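Local coordinates for protein putative glycoside hydrolase (Bacteroides ovatus, PDB 4ONZ) that is of undetermined specific function but, as a putative glycoside hydrolase, is built as a beta-propeller of mostly antiparallel blades, probably five, at residues 251-256 against 325-330; 13-18 against 332-337; 85-88 against 94-97; 26-31 against 63-68; 202-207 against 228-233. All coordinates share one frame; numbering follows the deposited sequence.

Interaction 1. Residues 251-256 against 325-330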
# COMPACT_ATOMS: atom_id res chain seq x y z
N PRO A 251 -3.18 -1.62 -4.51
CA PRO A 251 -3.70 -1.09 -5.77
C PRO A 251 -5.17 -1.48 -5.98
O PRO A 251 -5.56 -2.56 -5.59
CB PRO A 251 -2.80 -1.78 -6.80
CG PRO A 251 -1.50 -1.91 -6.09
CD PRO A 251 -1.88 -2.29 -4.69
N ALA A 252 -5.98 -0.57 -6.53
CA ALA A 252 -7.40 -0.84 -6.76
C ALA A 252 -7.51 -1.89 -7.84
O ALA A 252 -6.61 -2.05 -8.67
CB ALA A 252 -8.14 0.43 -7.15
N ILE A 253 -8.62 -2.61 -7.86
CA ILE A 253 -8.78 -3.69 -8.81
C ILE A 253 -10.16 -3.73 -9.46
O ILE A 253 -11.18 -3.65 -8.78
CB ILE A 253 -8.41 -5.04 -8.13
CG1 ILE A 253 -8.36 -6.18 -9.15
CG2 ILE A 253 -9.36 -5.37 -6.98
CD1 ILE A 253 -7.89 -7.49 -8.57
N ARG A 254 -10.17 -3.82 -10.79
CA ARG A 254 -11.41 -3.94 -11.54
C ARG A 254 -12.05 -5.31 -11.28
O ARG A 254 -11.34 -6.31 -11.14
CB ARG A 254 -11.19 -3.77 -13.03
CG ARG A 254 -10.89 -2.35 -13.49
CD ARG A 254 -11.15 -2.26 -14.99
NE ARG A 254 -10.76 -0.98 -15.57
CZ ARG A 254 -11.54 0.10 -15.66
NH1 ARG A 254 -12.78 0.10 -15.19
NH2 ARG A 254 -11.06 1.20 -16.24
N THR A 255 -13.38 -5.33 -11.19
CA THR A 255 -14.17 -6.56 -10.99
C THR A 255 -15.41 -6.46 -11.87
O THR A 255 -15.66 -5.41 -12.47
CB THR A 255 -14.65 -6.73 -9.53
OG1 THR A 255 -15.67 -5.75 -9.24
CG2 THR A 255 -13.50 -6.59 -8.54
N LYS A 256 -16.20 -7.53 -11.94
CA LYS A 256 -17.45 -7.53 -12.73
C LYS A 256 -18.41 -6.41 -12.32
O LYS A 256 -19.15 -5.88 -13.15
CB LYS A 256 -18.21 -8.84 -12.59
CG LYS A 256 -17.51 -10.09 -13.10
CD LYS A 256 -18.45 -11.29 -12.99
CE LYS A 256 -17.75 -12.61 -13.27
NZ LYS A 256 -17.10 -12.64 -14.60
N GLU A 325 -1.85 -3.70 2.49
CA GLU A 325 -1.09 -2.92 1.52
C GLU A 325 -0.62 -3.66 0.26
O GLU A 325 -0.19 -3.01 -0.71
CB GLU A 325 0.08 -2.27 2.28
CG GLU A 325 0.87 -1.19 1.55
CD GLU A 325 1.79 -0.43 2.49
OE1 GLU A 325 1.47 -0.36 3.71
OE2 GLU A 325 2.83 0.10 2.03
N GLY A 326 -0.71 -4.99 0.27
CA GLY A 326 -0.33 -5.80 -0.88
C GLY A 326 -1.42 -6.76 -1.27
O GLY A 326 -2.09 -7.33 -0.42
N LEU A 327 -1.61 -6.93 -2.58
CA LEU A 327 -2.61 -7.83 -3.11
C LEU A 327 -2.09 -8.46 -4.39
O LEU A 327 -1.80 -7.75 -5.37
CB LEU A 327 -3.91 -7.08 -3.39
CG LEU A 327 -5.05 -7.92 -3.96
CD1 LEU A 327 -5.49 -9.01 -2.97
CD2 LEU A 327 -6.22 -7.02 -4.32
N VAL A 328 -1.98 -9.78 -4.41
CA VAL A 328 -1.48 -10.48 -5.60
C VAL A 328 -2.36 -11.66 -5.97
O VAL A 328 -2.94 -12.31 -5.10
CB VAL A 328 -0.02 -10.96 -5.43
CG1 VAL A 328 0.93 -9.78 -5.26
CG2 VAL A 328 0.13 -11.90 -4.25
N TYR A 329 -2.45 -11.89 -7.27
CA TYR A 329 -3.18 -13.01 -7.83
C TYR A 329 -2.12 -14.05 -8.17
O TYR A 329 -1.19 -13.78 -8.92
CB TYR A 329 -3.93 -12.59 -9.09
CG TYR A 329 -4.67 -13.72 -9.75
CD1 TYR A 329 -5.96 -14.06 -9.35
CD2 TYR A 329 -4.09 -14.45 -10.78
CE1 TYR A 329 -6.64 -15.10 -9.96
CE2 TYR A 329 -4.77 -15.49 -11.39
CZ TYR A 329 -6.04 -15.80 -10.98
OH TYR A 329 -6.72 -16.84 -11.58
N HIS A 330 -2.28 -15.25 -7.62
CA HIS A 330 -1.32 -16.32 -7.80
C HIS A 330 -2.01 -17.67 -7.72
O HIS A 330 -2.63 -17.99 -6.71
CB HIS A 330 -0.24 -16.20 -6.72
CG HIS A 330 0.78 -17.30 -6.75
ND1 HIS A 330 1.77 -17.36 -7.70
CD2 HIS A 330 0.98 -18.36 -5.93
CE1 HIS A 330 2.53 -18.42 -7.48
NE2 HIS A 330 2.07 -19.04 -6.41
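A loose, mainly apolar and buried contact sets Ile253 against Leu327, with the Pro251 ring beside Glu325 O, where two propeller blades face each other, strand 245-255 from one and strand 322-330, the first of the last blade, from the other. The nearest side-chain approach is between methyl groups: Ile253 CG2 and Leu327 CD2 lie 4.4 Å apart. Leu327 has CG anti to its backbone N (chi1 -180°), which extends the side chain away from its own strand and carries its methyls toward Ile253. Two residues earlier, Pro251 CD stands 4.4 Å from the carbonyl O of Glu325. Glu325 and Gly326 both face Tyr337, a classic beta bulge just before Leu327. Around this pair the core continues, with Ile15 and Leu356 against Ile253, and Leu334 and Leu336 against Leu327. No hydrogen bond crosses between the two segments. The chemistry is thus that of dispersion and burial, with little directional character, as expected where blades meet through side chains.

Interaction 2. Residues 13-18 against 332-337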
# COMPACT_ATOMS: atom_id res chain seq x y z
N TRP A 13 -20.38 -8.19 -4.29
CA TRP A 13 -19.23 -7.54 -4.91
C TRP A 13 -17.95 -7.55 -4.05
O TRP A 13 -16.87 -7.23 -4.54
CB TRP A 13 -19.58 -6.07 -5.23
CG TRP A 13 -19.92 -5.24 -4.01
CD1 TRP A 13 -21.17 -5.01 -3.50
CD2 TRP A 13 -19.00 -4.53 -3.17
NE1 TRP A 13 -21.08 -4.20 -2.38
CE2 TRP A 13 -19.76 -3.89 -2.17
CE3 TRP A 13 -17.61 -4.37 -3.17
CZ2 TRP A 13 -19.17 -3.10 -1.17
CZ3 TRP A 13 -17.03 -3.59 -2.18
CH2 TRP A 13 -17.81 -2.97 -1.20
N VAL A 14 -18.09 -7.91 -2.78
CA VAL A 14 -16.97 -7.88 -1.84
C VAL A 14 -15.93 -8.95 -2.17
O VAL A 14 -16.26 -10.08 -2.46
CB VAL A 14 -17.49 -8.06 -0.39
CG1 VAL A 14 -16.34 -8.07 0.60
CG2 VAL A 14 -18.46 -6.95 -0.04
N ILE A 15 -14.66 -8.56 -2.13
CA ILE A 15 -13.58 -9.51 -2.40
C ILE A 15 -13.26 -10.21 -1.09
O ILE A 15 -13.01 -9.56 -0.06
CB ILE A 15 -12.34 -8.84 -3.00
CG1 ILE A 15 -12.70 -8.10 -4.28
CG2 ILE A 15 -11.26 -9.89 -3.27
CD1 ILE A 15 -11.57 -7.32 -4.91
N GLY A 16 -13.28 -11.54 -1.12
CA GLY A 16 -13.02 -12.35 0.06
C GLY A 16 -13.89 -13.60 0.07
O GLY A 16 -14.54 -13.91 -0.93
N PRO A 17 -13.91 -14.33 1.19
CA PRO A 17 -13.19 -14.00 2.42
C PRO A 17 -11.71 -14.34 2.36
O PRO A 17 -11.31 -15.27 1.64
CB PRO A 17 -13.89 -14.89 3.47
CG PRO A 17 -14.32 -16.09 2.71
CD PRO A 17 -14.57 -15.64 1.28
N PHE A 18 -10.89 -13.57 3.08
CA PHE A 18 -9.47 -13.81 3.19
C PHE A 18 -9.23 -14.52 4.51
O PHE A 18 -9.55 -13.99 5.57
CB PHE A 18 -8.67 -12.51 3.13
CG PHE A 18 -8.69 -11.86 1.78
CD1 PHE A 18 -9.71 -10.99 1.42
CD2 PHE A 18 -7.68 -12.11 0.88
CE1 PHE A 18 -9.72 -10.38 0.18
CE2 PHE A 18 -7.68 -11.51 -0.37
CZ PHE A 18 -8.71 -10.65 -0.72
N LYS A 332 -4.78 -19.02 -9.16
CA LYS A 332 -6.21 -18.92 -8.93
C LYS A 332 -6.61 -18.49 -7.52
O LYS A 332 -7.73 -18.74 -7.10
CB LYS A 332 -6.90 -20.26 -9.26
CG LYS A 332 -6.68 -20.78 -10.66
CD LYS A 332 -7.53 -22.03 -10.88
CE LYS A 332 -7.30 -22.64 -12.25
NZ LYS A 332 -8.19 -23.82 -12.48
N LYS A 333 -5.70 -17.83 -6.80
CA LYS A 333 -5.98 -17.32 -5.46
C LYS A 333 -5.48 -15.89 -5.30
O LYS A 333 -4.60 -15.44 -6.03
CB LYS A 333 -5.31 -18.18 -4.38
CG LYS A 333 -5.83 -19.60 -4.30
CD LYS A 333 -5.15 -20.35 -3.18
CE LYS A 333 -5.68 -21.77 -3.06
NZ LYS A 333 -4.94 -22.53 -2.02
N LEU A 334 -6.06 -15.18 -4.35
CA LEU A 334 -5.63 -13.84 -4.01
C LEU A 334 -4.95 -13.88 -2.65
O LEU A 334 -5.51 -14.42 -1.69
CB LEU A 334 -6.81 -12.87 -3.97
CG LEU A 334 -7.39 -12.38 -5.29
CD1 LEU A 334 -8.67 -11.60 -5.02
CD2 LEU A 334 -6.37 -11.52 -6.04
N TYR A 335 -3.74 -13.35 -2.59
CA TYR A 335 -2.97 -13.25 -1.35
C TYR A 335 -2.91 -11.79 -0.91
O TYR A 335 -2.44 -10.92 -1.66
CB TYR A 335 -1.55 -13.77 -1.56
CG TYR A 335 -1.47 -15.26 -1.83
CD1 TYR A 335 -1.82 -15.78 -3.07
CD2 TYR A 335 -1.03 -16.16 -0.85
CE1 TYR A 335 -1.77 -17.13 -3.33
CE2 TYR A 335 -0.97 -17.52 -1.11
CZ TYR A 335 -1.34 -18.00 -2.35
OH TYR A 335 -1.29 -19.35 -2.62
N LEU A 336 -3.36 -11.55 0.31
CA LEU A 336 -3.39 -10.22 0.93
C LEU A 336 -2.22 -10.12 1.92
O LEU A 336 -2.12 -10.95 2.82
CB LEU A 336 -4.71 -10.10 1.69
CG LEU A 336 -5.24 -8.73 2.05
CD1 LEU A 336 -5.49 -7.94 0.77
CD2 LEU A 336 -6.53 -8.89 2.83
N TYR A 337 -1.38 -9.11 1.77
CA TYR A 337 -0.24 -8.89 2.66
C TYR A 337 -0.47 -7.63 3.45
O TYR A 337 -0.84 -6.59 2.90
CB TYR A 337 1.08 -8.83 1.88
CG TYR A 337 1.43 -10.16 1.30
CD1 TYR A 337 2.07 -11.11 2.07
CD2 TYR A 337 1.06 -10.49 -0.00
CE1 TYR A 337 2.36 -12.36 1.55
CE2 TYR A 337 1.35 -11.72 -0.53
CZ TYR A 337 2.01 -12.66 0.25
OH TYR A 337 2.28 -13.90 -0.24
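Leu334 is the first residue of 332-337 to meet the loop 13-18. Its CD1 methyl reaches the CG2 branch of Ile15 at 3.6 Å, the two side chains crossing at about a right angle, while its CB sits 3.9 Å from Phe18 CE2. The Leu334 carbonyl O also comes near that ring, obliquely. Tyr335 then points away from the loop and packs on Ile63. Leu336 returns to Phe18: its CB is 3.7 Å from Phe18 CD2, and its CD2 methyl lies over the ring face, 4.0 Å from the centroid and 16° off the normal, a CH-pi contact displaced somewhat toward the rim. Tyr337 closes the segment, its hydroxyl bonded to Gly92 O. Strand 333-340 is the middle one of its sheet, between 322-330 and 344-350, and the N-terminal loop lies against one side of that blade, Phe18 reaching Ala348 and Cys350 of strand 344-350 as well.

Interaction 3. Residues 85-88 against 94-97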
# COMPACT_ATOMS: atom_id res chain seq x y z
N GLY A 85 12.65 -3.53 2.00
CA GLY A 85 13.28 -4.84 1.86
C GLY A 85 12.58 -5.66 0.80
O GLY A 85 11.44 -5.39 0.45
N TYR A 86 13.27 -6.70 0.34
CA TYR A 86 12.78 -7.60 -0.69
C TYR A 86 12.69 -9.02 -0.12
O TYR A 86 13.62 -9.49 0.54
CB TYR A 86 13.77 -7.60 -1.86
CG TYR A 86 13.53 -8.62 -2.95
CD1 TYR A 86 13.92 -9.96 -2.80
CD2 TYR A 86 12.98 -8.25 -4.17
CE1 TYR A 86 13.72 -10.89 -3.80
CE2 TYR A 86 12.79 -9.17 -5.20
CZ TYR A 86 13.15 -10.49 -5.00
OH TYR A 86 12.95 -11.41 -6.01
N ALA A 87 11.55 -9.67 -0.35
CA ALA A 87 11.35 -11.07 0.01
C ALA A 87 10.70 -11.75 -1.20
O ALA A 87 9.81 -11.18 -1.84
CB ALA A 87 10.46 -11.20 1.23
N GLU A 88 11.18 -12.95 -1.50
CA GLU A 88 10.72 -13.74 -2.65
C GLU A 88 10.09 -15.04 -2.13
O GLU A 88 10.60 -15.65 -1.19
CB GLU A 88 11.94 -14.00 -3.51
CG GLU A 88 11.80 -14.91 -4.70
CD GLU A 88 13.13 -15.07 -5.41
OE1 GLU A 88 13.78 -14.05 -5.70
OE2 GLU A 88 13.53 -16.21 -5.66
N GLU A 94 6.42 -18.99 2.48
CA GLU A 94 7.85 -19.00 2.79
C GLU A 94 8.52 -17.82 2.07
O GLU A 94 8.22 -17.53 0.92
CB GLU A 94 8.49 -20.33 2.39
CG GLU A 94 7.88 -21.53 3.10
CD GLU A 94 7.94 -21.41 4.61
OE1 GLU A 94 8.93 -20.86 5.13
OE2 GLU A 94 7.01 -21.90 5.28
N MSE A 95 9.40 -17.12 2.79
CA MSE A 95 10.07 -15.94 2.27
C MSE A 95 11.56 -16.07 2.25
O MSE A 95 12.17 -16.48 3.24
CB MSE A 95 9.73 -14.75 3.17
CG MSE A 95 8.24 -14.43 3.27
SE MSE A 95 7.58 -13.55 1.64
CE MSE A 95 5.74 -14.22 1.63
N LYS A 96 12.17 -15.73 1.12
CA LYS A 96 13.63 -15.71 0.97
C LYS A 96 13.98 -14.23 0.85
O LYS A 96 13.60 -13.58 -0.13
CB LYS A 96 14.06 -16.49 -0.27
CG LYS A 96 15.55 -16.53 -0.54
CD LYS A 96 15.85 -17.33 -1.80
CE LYS A 96 17.29 -17.18 -2.27
NZ LYS A 96 18.28 -17.56 -1.22
N ARG A 97 14.68 -13.70 1.85
CA ARG A 97 15.00 -12.27 1.92
C ARG A 97 16.45 -11.93 1.55
O ARG A 97 17.34 -12.73 1.74
CB ARG A 97 14.70 -11.77 3.33
CG ARG A 97 13.22 -11.91 3.69
CD ARG A 97 12.98 -12.01 5.18
NE ARG A 97 13.34 -10.82 5.94
CZ ARG A 97 13.14 -10.71 7.26
NH1 ARG A 97 12.58 -11.70 7.95
NH2 ARG A 97 13.48 -9.59 7.88
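Glu88 and Lys96 form an antiparallel hydrogen-bonded pair in which both backbone donors and both acceptors are used. Lys96 N gives to Glu88 O at 2.8 Å, and Glu88 N returns a bond to Lys96 O at 2.9 Å. Ala87 and Arg97 make the adjoining non-hydrogen-bonded pair, where Arg97 CA stands 3.4 Å from Tyr86 O in a CA-H...O contact. On their side of the sheet, Ala87 CB rests 3.7 Å from Met95 SE (the residue is a selenomethionine). The Glu88 carboxylate is shared: Tyr86 OH donates to Glu88 OE1 at 2.8 Å on its anti side, and OE2 forms a salt bridge with Lys62. Lys96 NZ remains 6.6 Å from Glu88 OE2, too far for an ion pair. The guanidinium of Arg97 is well supplied: its NH2 forms a salt bridge with Glu47 and a hydrogen bond with Ser29 O, and its NE bonds Tyr67 OH. This is a beta hairpin, with the short strand 96-97 forming the edge of a four-stranded antiparallel propeller blade.

Interaction 4. Residues 26-31 against 63-68; sequences PVISPQ and IVVLYR
Ile28, part of a classic beta bulge in which it and Val27 both face Val345 of the last strand, packs on Val65 and Tyr67 of the neighbouring blade. Pairing of this N-terminal stretch with strand 344-350 is consistent with the way many propellers close their ring, by joining the two ends of the chain in one blade. Ile28 makes the whole side-chain contact with 63-68, and its two branches do different work. Its CG2 methyl, placed anti to the backbone N, sits almost exactly above the centre of the Tyr67 ring, 4.0 Å from the centroid and 1° off the normal, a nearly ideal CH-pi geometry. The other branch ends in CD1, which reaches past the rim on the same side of the ring, 3.7 Å from Tyr67 CD1, and meets Val65 CG1 at 3.8 Å. At the far end of the ring, the Tyr67 hydroxyl bonds to Glu47 OE1. Ala87 of strand 82-89 adds a further apolar neighbour to Ile28. The contact is therefore wholly apolar where the segments meet, while a polar anchor at the phenol probably helps fix the plane on which the methyl rests.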
# COMPACT_ATOMS: atom_id res chain seq x y z
N PRO A 26 3.54 -14.53 11.85
CA PRO A 26 3.90 -13.62 10.75
C PRO A 26 4.90 -14.24 9.76
O PRO A 26 5.70 -15.10 10.14
CB PRO A 26 4.55 -12.44 11.47
CG PRO A 26 5.10 -13.02 12.73
CD PRO A 26 4.16 -14.12 13.12
N VAL A 27 4.85 -13.80 8.51
CA VAL A 27 5.75 -14.32 7.47
C VAL A 27 7.07 -13.54 7.35
O VAL A 27 8.04 -14.07 6.81
CB VAL A 27 5.05 -14.45 6.09
CG1 VAL A 27 3.95 -15.50 6.15
CG2 VAL A 27 4.49 -13.12 5.59
N ILE A 28 7.11 -12.30 7.82
CA ILE A 28 8.34 -11.48 7.83
C ILE A 28 8.43 -10.76 9.17
O ILE A 28 7.52 -10.03 9.54
CB ILE A 28 8.39 -10.43 6.69
CG1 ILE A 28 8.18 -11.07 5.32
CG2 ILE A 28 9.72 -9.68 6.70
CD1 ILE A 28 8.10 -10.08 4.18
N SER A 29 9.54 -10.97 9.87
CA SER A 29 9.79 -10.37 11.18
C SER A 29 11.16 -9.69 11.19
O SER A 29 12.01 -10.01 10.35
CB SER A 29 9.75 -11.45 12.26
OG SER A 29 8.45 -12.03 12.36
N PRO A 30 11.38 -8.75 12.12
CA PRO A 30 12.66 -8.05 12.18
C PRO A 30 13.85 -8.95 12.50
O PRO A 30 13.69 -10.01 13.13
CB PRO A 30 12.44 -6.97 13.26
CG PRO A 30 11.16 -7.31 13.94
CD PRO A 30 10.36 -8.12 12.98
N GLN A 31 15.02 -8.51 12.05
CA GLN A 31 16.29 -9.22 12.21
C GLN A 31 17.40 -8.19 12.36
O GLN A 31 17.25 -7.07 11.88
CB GLN A 31 16.60 -10.03 10.96
CG GLN A 31 15.59 -11.08 10.57
CD GLN A 31 15.97 -11.78 9.28
OE1 GLN A 31 16.74 -11.25 8.47
NE2 GLN A 31 15.42 -12.96 9.08
N ILE A 63 5.90 -14.81 -5.95
CA ILE A 63 5.36 -13.69 -5.21
C ILE A 63 6.54 -12.95 -4.59
O ILE A 63 7.45 -13.56 -4.02
CB ILE A 63 4.38 -14.15 -4.10
CG1 ILE A 63 3.11 -14.73 -4.75
CG2 ILE A 63 4.03 -12.98 -3.19
CD1 ILE A 63 2.15 -15.38 -3.79
N VAL A 64 6.53 -11.63 -4.73
CA VAL A 64 7.56 -10.79 -4.15
C VAL A 64 6.90 -9.81 -3.20
O VAL A 64 5.93 -9.15 -3.57
CB VAL A 64 8.36 -10.00 -5.21
CG1 VAL A 64 9.32 -9.04 -4.53
CG2 VAL A 64 9.09 -10.95 -6.14
N VAL A 65 7.42 -9.74 -1.98
CA VAL A 65 6.92 -8.83 -0.97
C VAL A 65 8.01 -7.81 -0.71
O VAL A 65 9.16 -8.17 -0.45
CB VAL A 65 6.53 -9.57 0.33
CG1 VAL A 65 5.99 -8.60 1.36
CG2 VAL A 65 5.51 -10.66 0.03
N LEU A 66 7.64 -6.54 -0.81
CA LEU A 66 8.55 -5.41 -0.62
C LEU A 66 8.09 -4.72 0.67
O LEU A 66 7.10 -3.99 0.69
CB LEU A 66 8.48 -4.49 -1.84
CG LEU A 66 9.02 -5.18 -3.11
CD1 LEU A 66 8.46 -4.59 -4.40
CD2 LEU A 66 10.54 -5.17 -3.13
N TYR A 67 8.81 -4.97 1.75
CA TYR A 67 8.39 -4.51 3.06
C TYR A 67 9.09 -3.28 3.60
O TYR A 67 10.27 -3.09 3.39
CB TYR A 67 8.53 -5.66 4.07
CG TYR A 67 9.92 -6.27 4.19
CD1 TYR A 67 10.33 -7.28 3.32
CD2 TYR A 67 10.80 -5.89 5.19
CE1 TYR A 67 11.59 -7.87 3.44
CE2 TYR A 67 12.05 -6.49 5.32
CZ TYR A 67 12.44 -7.48 4.44
OH TYR A 67 13.69 -8.06 4.56
N ARG A 68 8.33 -2.44 4.31
CA ARG A 68 8.91 -1.34 5.04
C ARG A 68 9.72 -1.89 6.22
O ARG A 68 9.21 -2.72 6.98
CB ARG A 68 7.83 -0.42 5.59
CG ARG A 68 8.42 0.74 6.37
CD ARG A 68 7.32 1.68 6.81
NE ARG A 68 7.77 2.70 7.76
CZ ARG A 68 6.94 3.57 8.33
NH1 ARG A 68 5.66 3.57 8.02
NH2 ARG A 68 7.40 4.47 9.20

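Interaction 5. Residues 202-207 against 228-233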
# COMPACT_ATOMS: atom_id res chain seq x y z
N MSE A 202 -5.09 6.55 -10.30
CA MSE A 202 -4.86 6.06 -8.95
C MSE A 202 -5.72 6.75 -7.95
O MSE A 202 -6.11 7.90 -8.15
CB MSE A 202 -3.40 6.17 -8.49
CG MSE A 202 -2.93 7.58 -8.15
SE MSE A 202 -1.12 7.50 -7.39
CE MSE A 202 -0.87 9.40 -6.98
N TYR A 203 -6.10 6.02 -6.91
CA TYR A 203 -6.70 6.62 -5.74
C TYR A 203 -5.51 6.90 -4.85
O TYR A 203 -4.47 6.26 -5.01
CB TYR A 203 -7.68 5.67 -5.04
CG TYR A 203 -8.84 5.33 -5.93
CD1 TYR A 203 -9.84 6.26 -6.17
CD2 TYR A 203 -8.90 4.11 -6.59
CE1 TYR A 203 -10.90 5.97 -7.01
CE2 TYR A 203 -9.95 3.81 -7.43
CZ TYR A 203 -10.95 4.74 -7.64
OH TYR A 203 -12.00 4.45 -8.49
N TRP A 204 -5.63 7.86 -3.95
CA TRP A 204 -4.57 8.14 -3.01
C TRP A 204 -5.11 8.90 -1.80
O TRP A 204 -6.17 9.54 -1.88
CB TRP A 204 -3.45 8.95 -3.69
CG TRP A 204 -3.84 10.36 -4.10
CD1 TRP A 204 -4.40 10.75 -5.30
CD2 TRP A 204 -3.71 11.55 -3.32
NE1 TRP A 204 -4.61 12.11 -5.31
CE2 TRP A 204 -4.20 12.62 -4.11
CE3 TRP A 204 -3.22 11.83 -2.04
CZ2 TRP A 204 -4.24 13.93 -3.64
CZ3 TRP A 204 -3.26 13.14 -1.57
CH2 TRP A 204 -3.77 14.18 -2.38
N GLY A 205 -4.39 8.80 -0.69
CA GLY A 205 -4.70 9.57 0.51
C GLY A 205 -4.80 8.79 1.80
O GLY A 205 -4.93 7.56 1.81
N GLU A 206 -4.71 9.54 2.90
CA GLU A 206 -4.78 9.02 4.26
C GLU A 206 -6.04 9.52 5.00
O GLU A 206 -6.80 8.73 5.54
CB GLU A 206 -3.52 9.43 5.01
CG GLU A 206 -3.46 8.99 6.46
CD GLU A 206 -2.23 9.49 7.19
OE1 GLU A 206 -1.66 10.53 6.81
OE2 GLU A 206 -1.85 8.85 8.18
N HIS A 207 -6.24 10.84 5.02
CA HIS A 207 -7.39 11.45 5.70
C HIS A 207 -8.67 11.47 4.87
O HIS A 207 -9.75 11.77 5.39
CB HIS A 207 -7.07 12.87 6.15
CG HIS A 207 -5.98 12.93 7.17
ND1 HIS A 207 -6.23 12.94 8.53
CD2 HIS A 207 -4.64 12.97 7.03
CE1 HIS A 207 -5.08 12.99 9.18
NE2 HIS A 207 -4.10 13.00 8.30
N ASN A 228 -11.83 24.25 -7.20
CA ASN A 228 -10.38 24.20 -7.42
C ASN A 228 -9.66 23.57 -6.22
O ASN A 228 -8.48 23.83 -5.97
CB ASN A 228 -9.84 25.60 -7.73
CG ASN A 228 -8.49 25.58 -8.41
OD1 ASN A 228 -8.21 24.70 -9.22
ND2 ASN A 228 -7.64 26.58 -8.11
N GLU A 229 -10.39 22.74 -5.47
CA GLU A 229 -9.84 22.05 -4.31
C GLU A 229 -9.72 20.56 -4.60
O GLU A 229 -10.39 20.04 -5.48
CB GLU A 229 -10.77 22.23 -3.10
CG GLU A 229 -10.84 23.66 -2.58
CD GLU A 229 -11.74 23.79 -1.37
OE1 GLU A 229 -12.92 23.42 -1.47
OE2 GLU A 229 -11.28 24.30 -0.33
N LEU A 230 -8.87 19.87 -3.84
CA LEU A 230 -8.73 18.42 -3.99
C LEU A 230 -10.10 17.79 -3.81
O LEU A 230 -10.78 18.04 -2.81
CB LEU A 230 -7.77 17.86 -2.95
CG LEU A 230 -6.32 18.32 -3.07
CD1 LEU A 230 -5.53 17.95 -1.82
CD2 LEU A 230 -5.70 17.72 -4.33
N MSE A 231 -10.50 16.95 -4.76
CA MSE A 231 -11.80 16.30 -4.71
C MSE A 231 -11.77 15.05 -3.86
O MSE A 231 -11.06 14.09 -4.20
CB MSE A 231 -12.23 15.91 -6.11
CG MSE A 231 -13.61 15.27 -6.05
SE MSE A 231 -14.24 14.86 -7.86
CE MSE A 231 -13.09 13.31 -8.16
N LYS A 232 -12.55 15.04 -2.78
CA LYS A 232 -12.62 13.87 -1.90
C LYS A 232 -13.70 12.93 -2.39
O LYS A 232 -14.84 13.35 -2.63
CB LYS A 232 -12.93 14.28 -0.47
CG LYS A 232 -11.88 15.15 0.17
CD LYS A 232 -12.30 15.60 1.56
CE LYS A 232 -11.22 16.47 2.16
NZ LYS A 232 -11.53 16.88 3.55
N ILE A 233 -13.34 11.66 -2.53
CA ILE A 233 -14.27 10.62 -2.95
C ILE A 233 -15.02 10.08 -1.73
O ILE A 233 -16.23 9.91 -1.78
CB ILE A 233 -13.54 9.51 -3.71
CG1 ILE A 233 -12.90 10.13 -4.96
CG2 ILE A 233 -14.51 8.40 -4.07
CD1 ILE A 233 -12.11 9.16 -5.81
O HOH W 1 -11.30 14.40 5.47
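Tyr203 and Trp204 receive Ile233 and Leu230 at the edges of their rings, not on their faces, in a contact between a propeller-blade strand, 200-204, and the loop that leads from that blade into strand 245-255. The Ile233 CD1 methyl lies in the plane of the tyrosine ring, 3.6 Å from Tyr203 CE1 and 3.7 Å from Tyr203 CD1. The indole is met more loosely: Leu230 CD2 is 4.1 Å from Trp204 CZ2, and Leu230 CD1 is 4.2 Å from Trp204 CH2. In both pairs the side chains cross at about a right angle. Trp204 has CG between the backbone N and the carbonyl carbon (chi1 67°), an orientation that carries the six-membered part of the indole across to the loop. Its ring is held by a stack with Tyr210 and by Phe164, whose plane is inclined at about 60°; its NE1 makes a weak bond to Ala211 O. Tyr203 is fixed at the far end by a hydrogen bond from its hydroxyl to Pro293 O, and Phe201 meets its ring edge-to-face. Leu288 packs on both Tyr203 and Ile233, extending the apolar patch. Farther out the link becomes polar: one water donates to His207 O at 3.1 Å and accepts from Lys232 NZ, also at 3.1 Å.

Overall arrangement
Taken together, the five contacts show how a propeller combines pairing within blades with packing between them. Along the chain interaction 4 closes first, then 3, 5 and 1, all within the span that interaction 2 bridges from N-terminal loop to last blade. Interactions 3 and 4 lie 6 Å apart between centres and share one sheet through the neighbouring strands 62-70 and 82-89; interactions 1 and 2, 8 Å apart, likewise lie on the neighbouring strands 322-330 and 333-340 of one sheet. Ile63 packs against His330 and Tyr335, joining these two groups. Interaction 5, about 33 Å from interaction 3 between centres and across the chain's centre, reaches interaction 1 through Tyr203 and Ala252, linking successive blades around the ring.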